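Local atomic coordinates of O-succinylhomoserine sulfhydrylase (Mycobacterium tuberculosis, PDB entry 3NDN), a protein that probably catalyses the pyridoxal-phosphate-dependent formation of L-homocysteine from O-succinyl-L-homoserine and hydrogen sulfide, a step of methionine biosynthesis. Residues A[197-202]-A[217-222]; A[366-371]-A[392-397]. All coordinates share one frame; numbering follows the deposited sequence.

Interaction 1: A[197-202]-A[217-222]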
ATOM      1  N   ALA A 197      33.469  12.727  25.310  1.00 40.01           N
ATOM      2  CA  ALA A 197      32.772  11.895  24.299  1.00 39.10           C
ATOM      3  C   ALA A 197      31.239  11.932  24.414  1.00 38.44           C
ATOM      4  O   ALA A 197      30.699  12.191  25.496  1.00 38.36           O
ATOM      5  CB  ALA A 197      33.270  10.445  24.373  1.00 39.22           C
ATOM      6  N   LYS A 198      30.559  11.681  23.288  1.00 37.29           N
ATOM      7  CA  LYS A 198      29.090  11.534  23.253  1.00 36.88           C
ATOM      8  C   LYS A 198      28.717  10.049  23.270  1.00 35.94           C
ATOM      9  O   LYS A 198      29.271   9.262  22.502  1.00 36.01           O
ATOM     10  CB  LYS A 198      28.494  12.195  21.996  1.00 36.29           C
ATOM     11  CG  LYS A 198      28.768  13.702  21.850  1.00 38.42           C
ATOM     12  CD  LYS A 198      28.045  14.531  22.924  1.00 40.10           C
ATOM     13  CE  LYS A 198      28.510  15.983  22.909  1.00 42.66           C
ATOM     14  NZ  LYS A 198      27.625  16.878  23.721  1.00 43.88           N
ATOM     15  N   VAL A 199      27.752   9.680  24.109  1.00 35.66           N
ATOM     16  CA  VAL A 199      27.384   8.272  24.291  1.00 35.08           C
ATOM     17  C   VAL A 199      26.223   7.853  23.375  1.00 34.61           C
ATOM     18  O   VAL A 199      25.138   8.436  23.458  1.00 34.23           O
ATOM     19  CB  VAL A 199      27.011   7.990  25.764  1.00 35.01           C
ATOM     20  CG1 VAL A 199      26.558   6.543  25.953  1.00 34.95           C
ATOM     21  CG2 VAL A 199      28.197   8.311  26.697  1.00 36.02           C
ATOM     22  N   VAL A 200      26.451   6.851  22.517  1.00 34.27           N
ATOM     23  CA  VAL A 200      25.395   6.307  21.619  1.00 33.47           C
ATOM     24  C   VAL A 200      24.954   4.925  22.126  1.00 33.42           C
ATOM     25  O   VAL A 200      25.753   3.989  22.143  1.00 33.28           O
ATOM     26  CB  VAL A 200      25.855   6.208  20.110  1.00 33.54           C
ATOM     27  CG1 VAL A 200      24.690   5.751  19.179  1.00 32.72           C
ATOM     28  CG2 VAL A 200      26.408   7.537  19.606  1.00 34.19           C
ATOM     29  N   LEU A 201      23.687   4.823  22.557  1.00 33.02           N
ATOM     30  CA  LEU A 201      23.074   3.567  23.016  1.00 32.69           C
ATOM     31  C   LEU A 201      22.177   2.955  21.929  1.00 32.78           C
ATOM     32  O   LEU A 201      21.288   3.631  21.433  1.00 31.84           O
ATOM     33  CB  LEU A 201      22.207   3.821  24.273  1.00 32.53           C
ATOM     34  CG  LEU A 201      21.355   2.669  24.835  1.00 31.94           C
ATOM     35  CD1 LEU A 201      22.240   1.580  25.462  1.00 32.96           C
ATOM     36  CD2 LEU A 201      20.296   3.164  25.868  1.00 29.35           C
ATOM     37  N   ASP A 202      22.428   1.689  21.583  1.00 33.35           N
ATOM     38  CA  ASP A 202      21.549   0.872  20.715  1.00 34.93           C
ATOM     39  C   ASP A 202      20.595   0.123  21.651  1.00 35.10           C
ATOM     40  O   ASP A 202      21.024  -0.770  22.384  1.00 35.70           O
ATOM     41  CB  ASP A 202      22.434  -0.082  19.870  1.00 35.13           C
ATOM     42  CG  ASP A 202      21.645  -1.139  19.088  1.00 37.37           C
ATOM     43  OD1 ASP A 202      20.516  -1.511  19.486  1.00 39.57           O
ATOM     44  OD2 ASP A 202      22.188  -1.625  18.062  1.00 37.86           O
ATOM     45  N   GLY A 217      21.584  10.176  31.245  1.00 43.23           N
ATOM     46  CA  GLY A 217      22.591  11.042  30.636  1.00 42.02           C
ATOM     47  C   GLY A 217      23.168  10.580  29.307  1.00 40.35           C
ATOM     48  O   GLY A 217      24.208  11.088  28.871  1.00 41.08           O
ATOM     49  N   VAL A 218      22.513   9.615  28.661  1.00 38.25           N
ATOM     50  CA  VAL A 218      22.933   9.178  27.327  1.00 36.29           C
ATOM     51  C   VAL A 218      22.657  10.345  26.355  1.00 35.36           C
ATOM     52  O   VAL A 218      21.663  11.056  26.511  1.00 34.62           O
ATOM     53  CB  VAL A 218      22.206   7.868  26.916  1.00 35.69           C
ATOM     54  CG1 VAL A 218      22.398   7.551  25.473  1.00 36.34           C
ATOM     55  CG2 VAL A 218      22.698   6.693  27.768  1.00 35.80           C
ATOM     56  N   ASP A 219      23.541  10.548  25.376  1.00 34.03           N
ATOM     57  CA  ASP A 219      23.418  11.671  24.437  1.00 33.37           C
ATOM     58  C   ASP A 219      22.560  11.356  23.203  1.00 32.49           C
ATOM     59  O   ASP A 219      21.873  12.236  22.683  1.00 32.48           O
ATOM     60  CB  ASP A 219      24.805  12.146  23.992  1.00 33.88           C
ATOM     61  CG  ASP A 219      25.676  12.572  25.175  1.00 35.43           C
ATOM     62  OD1 ASP A 219      25.549  13.736  25.613  1.00 35.46           O
ATOM     63  OD2 ASP A 219      26.452  11.723  25.677  1.00 34.30           O
ATOM     64  N   VAL A 220      22.635  10.109  22.742  1.00 31.80           N
ATOM     65  CA  VAL A 220      22.023   9.636  21.480  1.00 31.03           C
ATOM     66  C   VAL A 220      21.466   8.227  21.669  1.00 30.88           C
ATOM     67  O   VAL A 220      22.128   7.369  22.276  1.00 30.51           O
ATOM     68  CB  VAL A 220      23.080   9.589  20.312  1.00 31.16           C
ATOM     69  CG1 VAL A 220      22.436   9.126  18.991  1.00 30.42           C
ATOM     70  CG2 VAL A 220      23.756  10.956  20.113  1.00 30.89           C
ATOM     71  N   VAL A 221      20.251   7.978  21.157  1.00 30.37           N
ATOM     72  CA  VAL A 221      19.686   6.628  21.170  1.00 29.83           C
ATOM     73  C   VAL A 221      19.306   6.251  19.726  1.00 30.03           C
ATOM     74  O   VAL A 221      18.772   7.093  18.977  1.00 29.57           O
ATOM     75  CB  VAL A 221      18.451   6.505  22.137  1.00 30.03           C
ATOM     76  CG1 VAL A 221      17.827   5.131  22.048  1.00 28.13           C
ATOM     77  CG2 VAL A 221      18.874   6.793  23.584  1.00 29.62           C
ATOM     78  N   VAL A 222      19.624   5.015  19.330  1.00 29.23           N
ATOM     79  CA  VAL A 222      19.243   4.513  17.989  1.00 29.34           C
ATOM     80  C   VAL A 222      18.316   3.292  18.068  1.00 29.32           C
ATOM     81  O   VAL A 222      18.467   2.433  18.962  1.00 29.62           O
ATOM     82  CB  VAL A 222      20.478   4.174  17.062  1.00 29.32           C
ATOM     83  CG1 VAL A 222      21.282   5.412  16.730  1.00 30.29           C
ATOM     84  CG2 VAL A 222      21.359   3.099  17.687  1.00 28.90           C
TER
HETATM   85  O   HOH W   1      27.436  15.179  26.696  1.00 29.75           O
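Val-200, Leu-201 and Asp-202 pair in parallel with Val-220, Val-221 and Val-222, the short strand axes approaching to 4.7 Å with 22° between their directions. Leu-201 sits between two bonds of the opposite strand: its N donates to Val-220 O at 3.0 Å, and its O accepts from Val-222 N. Val-199 O takes the N-H of Val-220 and, more weakly, that of Asp-219, where the second strand is only beginning. Val-199 N has no strand backbone to meet there and donates instead to the carboxylate of Asp-219, to OD2 at 2.9 Å. That bond is nearly straight, and it reaches the anti side of OD2, 26° out of the carboxylate plane. With CG anti to its own carbonyl carbon (chi1 -58°), Asp-219 crosses the Lys-198 side chain at about a right angle. Its OD1 lies 3.8 Å from Lys-198 CD and 4.2 Å from Lys-198 NZ, beyond a salt bridge; a water binds OD1 closely and NZ weakly, joining the two charges. Apolar side chains pack on both faces of the sheet. Val-200 and Val-220 lie side by side, CG2 of Val-200 being 4.0 Å from CB of Val-220, on the face that helix 105-114 covers. On the other face, CG1 of Val-218 sits 3.9 Å from Leu-201 CB, while helix 185-194 packs on Val-199 and Val-218 and sends His-193 to Asp-219 OD2. Two donors thus hold OD2, a backbone amide and a histidine, while OD1 faces water and a lysine; the carboxylate stands in for the missing strand carbonyl, and the nearby positive charge would be expected to stabilise its anionic form.

Interaction 2: A[366-371]-A[392-397]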
ATOM      1  N   LEU A 366       9.677 -17.381  17.278  1.00 28.69           N
ATOM      2  CA  LEU A 366      10.758 -17.886  16.407  1.00 29.57           C
ATOM      3  C   LEU A 366      11.934 -18.504  17.211  1.00 29.81           C
ATOM      4  O   LEU A 366      12.192 -18.101  18.359  1.00 29.93           O
ATOM      5  CB  LEU A 366      11.294 -16.763  15.516  1.00 28.93           C
ATOM      6  CG  LEU A 366      10.340 -15.821  14.775  1.00 28.96           C
ATOM      7  CD1 LEU A 366      11.091 -14.655  14.203  1.00 29.90           C
ATOM      8  CD2 LEU A 366       9.580 -16.552  13.664  1.00 29.13           C
ATOM      9  N   VAL A 367      12.657 -19.456  16.596  1.00 30.88           N
ATOM     10  CA  VAL A 367      13.804 -20.142  17.231  1.00 31.65           C
ATOM     11  C   VAL A 367      15.033 -20.188  16.297  1.00 32.44           C
ATOM     12  O   VAL A 367      14.888 -20.385  15.089  1.00 32.52           O
ATOM     13  CB  VAL A 367      13.423 -21.570  17.760  1.00 31.98           C
ATOM     14  CG1 VAL A 367      13.040 -22.536  16.619  1.00 33.79           C
ATOM     15  CG2 VAL A 367      14.540 -22.171  18.599  1.00 32.95           C
ATOM     16  N   THR A 368      16.222 -19.974  16.860  1.00 32.90           N
ATOM     17  CA  THR A 368      17.466 -20.056  16.072  1.00 34.64           C
ATOM     18  C   THR A 368      18.649 -20.710  16.832  1.00 34.80           C
ATOM     19  O   THR A 368      18.675 -20.727  18.071  1.00 34.95           O
ATOM     20  CB  THR A 368      17.845 -18.663  15.478  1.00 34.10           C
ATOM     21  OG1 THR A 368      18.768 -18.839  14.402  1.00 37.12           O
ATOM     22  CG2 THR A 368      18.476 -17.750  16.541  1.00 34.53           C
ATOM     23  N   HIS A 369      19.632 -21.231  16.079  1.00 35.73           N
ATOM     24  CA  HIS A 369      20.864 -21.807  16.640  1.00 36.23           C
ATOM     25  C   HIS A 369      22.024 -20.850  16.341  1.00 36.76           C
ATOM     26  O   HIS A 369      22.535 -20.839  15.212  1.00 36.42           O
ATOM     27  CB  HIS A 369      21.130 -23.185  15.993  1.00 36.95           C
ATOM     28  CG  HIS A 369      22.355 -23.889  16.499  1.00 37.10           C
ATOM     29  ND1 HIS A 369      23.487 -24.063  15.727  1.00 37.93           N
ATOM     30  CD2 HIS A 369      22.613 -24.499  17.681  1.00 37.17           C
ATOM     31  CE1 HIS A 369      24.394 -24.728  16.420  1.00 37.94           C
ATOM     32  NE2 HIS A 369      23.885 -25.011  17.605  1.00 39.28           N
ATOM     33  N   PRO A 370      22.438 -20.045  17.340  1.00 36.60           N
ATOM     34  CA  PRO A 370      23.401 -18.970  17.065  1.00 37.17           C
ATOM     35  C   PRO A 370      24.762 -19.400  16.507  1.00 38.45           C
ATOM     36  O   PRO A 370      25.305 -18.699  15.658  1.00 38.57           O
ATOM     37  CB  PRO A 370      23.559 -18.282  18.423  1.00 37.07           C
ATOM     38  CG  PRO A 370      22.244 -18.549  19.129  1.00 36.60           C
ATOM     39  CD  PRO A 370      21.884 -19.948  18.709  1.00 36.68           C
ATOM     40  N   ALA A 371      25.295 -20.538  16.958  1.00 39.54           N
ATOM     41  CA  ALA A 371      26.632 -20.994  16.533  1.00 41.88           C
ATOM     42  C   ALA A 371      26.758 -21.256  15.021  1.00 43.05           C
ATOM     43  O   ALA A 371      27.862 -21.202  14.469  1.00 43.75           O
ATOM     44  CB  ALA A 371      27.078 -22.231  17.345  1.00 41.86           C
ATOM     45  N   VAL A 392      23.781 -24.284  22.460  1.00 39.32           N
ATOM     46  CA  VAL A 392      23.001 -23.085  22.801  1.00 37.92           C
ATOM     47  C   VAL A 392      21.865 -22.812  21.794  1.00 37.05           C
ATOM     48  O   VAL A 392      22.076 -22.881  20.576  1.00 37.41           O
ATOM     49  CB  VAL A 392      23.926 -21.847  22.942  1.00 38.08           C
ATOM     50  CG1 VAL A 392      23.121 -20.584  23.136  1.00 36.73           C
ATOM     51  CG2 VAL A 392      24.903 -22.039  24.107  1.00 37.86           C
ATOM     52  N   VAL A 393      20.672 -22.528  22.329  1.00 35.61           N
ATOM     53  CA  VAL A 393      19.432 -22.231  21.564  1.00 34.99           C
ATOM     54  C   VAL A 393      18.828 -20.880  22.026  1.00 34.12           C
ATOM     55  O   VAL A 393      18.875 -20.560  23.220  1.00 34.03           O
ATOM     56  CB  VAL A 393      18.390 -23.394  21.723  1.00 35.03           C
ATOM     57  CG1 VAL A 393      17.074 -23.089  21.014  1.00 34.45           C
ATOM     58  CG2 VAL A 393      18.968 -24.712  21.190  1.00 36.22           C
ATOM     59  N   ARG A 394      18.308 -20.080  21.082  1.00 33.44           N
ATOM     60  CA  ARG A 394      17.666 -18.775  21.381  1.00 32.59           C
ATOM     61  C   ARG A 394      16.191 -18.722  20.923  1.00 31.96           C
ATOM     62  O   ARG A 394      15.902 -18.998  19.751  1.00 30.95           O
ATOM     63  CB  ARG A 394      18.426 -17.634  20.690  1.00 32.33           C
ATOM     64  CG  ARG A 394      18.075 -16.241  21.231  1.00 32.57           C
ATOM     65  CD  ARG A 394      18.588 -15.111  20.333  1.00 33.79           C
ATOM     66  NE  ARG A 394      17.895 -15.047  19.041  1.00 34.48           N
ATOM     67  CZ  ARG A 394      18.245 -14.234  18.042  1.00 35.77           C
ATOM     68  NH1 ARG A 394      19.295 -13.419  18.169  1.00 34.69           N
ATOM     69  NH2 ARG A 394      17.559 -14.244  16.901  1.00 34.83           N
ATOM     70  N   ILE A 395      15.273 -18.355  21.827  1.00 30.79           N
ATOM     71  CA  ILE A 395      13.835 -18.262  21.483  1.00 31.07           C
ATOM     72  C   ILE A 395      13.303 -16.813  21.591  1.00 30.37           C
ATOM     73  O   ILE A 395      13.476 -16.141  22.623  1.00 30.56           O
ATOM     74  CB  ILE A 395      12.945 -19.214  22.338  1.00 31.56           C
ATOM     75  CG1 ILE A 395      13.316 -20.684  22.078  1.00 32.26           C
ATOM     76  CG2 ILE A 395      11.439 -18.996  22.034  1.00 31.42           C
ATOM     77  CD1 ILE A 395      12.617 -21.680  23.014  1.00 34.68           C
ATOM     78  N   SER A 396      12.677 -16.349  20.515  1.00 30.26           N
ATOM     79  CA  SER A 396      12.038 -15.021  20.458  1.00 29.21           C
ATOM     80  C   SER A 396      10.540 -15.170  20.725  1.00 29.22           C
ATOM     81  O   SER A 396       9.833 -15.831  19.964  1.00 29.29           O
ATOM     82  CB  SER A 396      12.320 -14.375  19.101  1.00 29.25           C
ATOM     83  OG  SER A 396      11.736 -13.084  18.965  1.00 29.50           O
ATOM     84  N   VAL A 397      10.059 -14.559  21.809  1.00 29.63           N
ATOM     85  CA  VAL A 397       8.662 -14.739  22.288  1.00 30.30           C
ATOM     86  C   VAL A 397       7.656 -13.717  21.736  1.00 30.90           C
ATOM     87  O   VAL A 397       7.836 -12.499  21.897  1.00 30.45           O
ATOM     88  CB  VAL A 397       8.607 -14.783  23.840  1.00 30.73           C
ATOM     89  CG1 VAL A 397       7.157 -14.946  24.373  1.00 30.75           C
ATOM     90  CG2 VAL A 397       9.484 -15.941  24.362  1.00 30.57           C
TER
HETATM   91  O   HOH W   2      24.483 -22.124  19.326  1.00 21.23           O
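Val-367 and Val-393 touch through single methyls, CG2 of Val-367 to CG1 of Val-393 at 3.6 Å, and the same CG2 lies 4.0 Å from CG1 of Ile-395. Chi1 of 65° turns the Val-367 CG2 branch anti to its backbone N, pointing it at the opposite strand, where it meets both and also packs against Arg-394 O. Across the sheet, Thr-368 and Arg-394 run alongside each other: CG2 of Thr-368 rests over one face of the guanidinium, 3.6 Å from NH2 of Arg-394. The arginine chain goes out extended and bends at chi3 (68°), which brings the flat group back over that methyl. The ring of Pro-370 follows on this side, its CG 4.2 Å from Arg-394 CB. Between these two layers of side chains the strands pair antiparallel, Leu-366 with Ser-396 and Thr-368 with Arg-394 as hydrogen-bonded pairs, Val-367 with Ile-395 as the non-hydrogen-bonded pair between them. The bond from Ser-396 N to Leu-366 O is the shortest of the four, at 2.8 Å. Past the last pair the first segment turns, and a water continues the connection by donating to Val-392 O at 2.8 Å and accepting from Ala-371 N; it lies above one face of the His-369 ring, toward the rim. Further out, Asn-177 accepts from NH1 of Arg-394, Thr-373 bonds Thr-368 OG1, and Thr-372 and the backbone of Asp-390 hold the two ring nitrogens of His-369, fixing its rotation. Helix 340-350 packs on the face carrying Val-367 and Val-393. Strand 392-396 is central in the mixed sheet of the C-terminal domain of this fold-type I, pyridoxal-phosphate-dependent family, where an arginine directed toward the cofactor domain, as Arg-394 is toward Asn-177, is consistent with the substrate-carboxylate arginine of relatives.

Interactions 1 and 2 belong to different sheets of one chain: the parallel pair 197-202/217-222 to the seven-stranded sheet of the cofactor domain, the antiparallel pair 366-371/392-397 to the smaller C-terminal sheet. Their centres lie 28 Å apart on opposite sides of the chain's centre, and their nearest atoms are about 12 Å apart, without touching. The active site relates them. Interaction 1 ends at Asp-202, whose carboxylate lies close to N1 of the cofactor, bound covalently at position 227; in this family such an aspartate interacts with the pyridine nitrogen. Interaction 2 carries Arg-394, whose hydrogen bond to Asn-177 ties the C-terminal sheet to the loop following strand 169-173, the neighbour of strand 198-202.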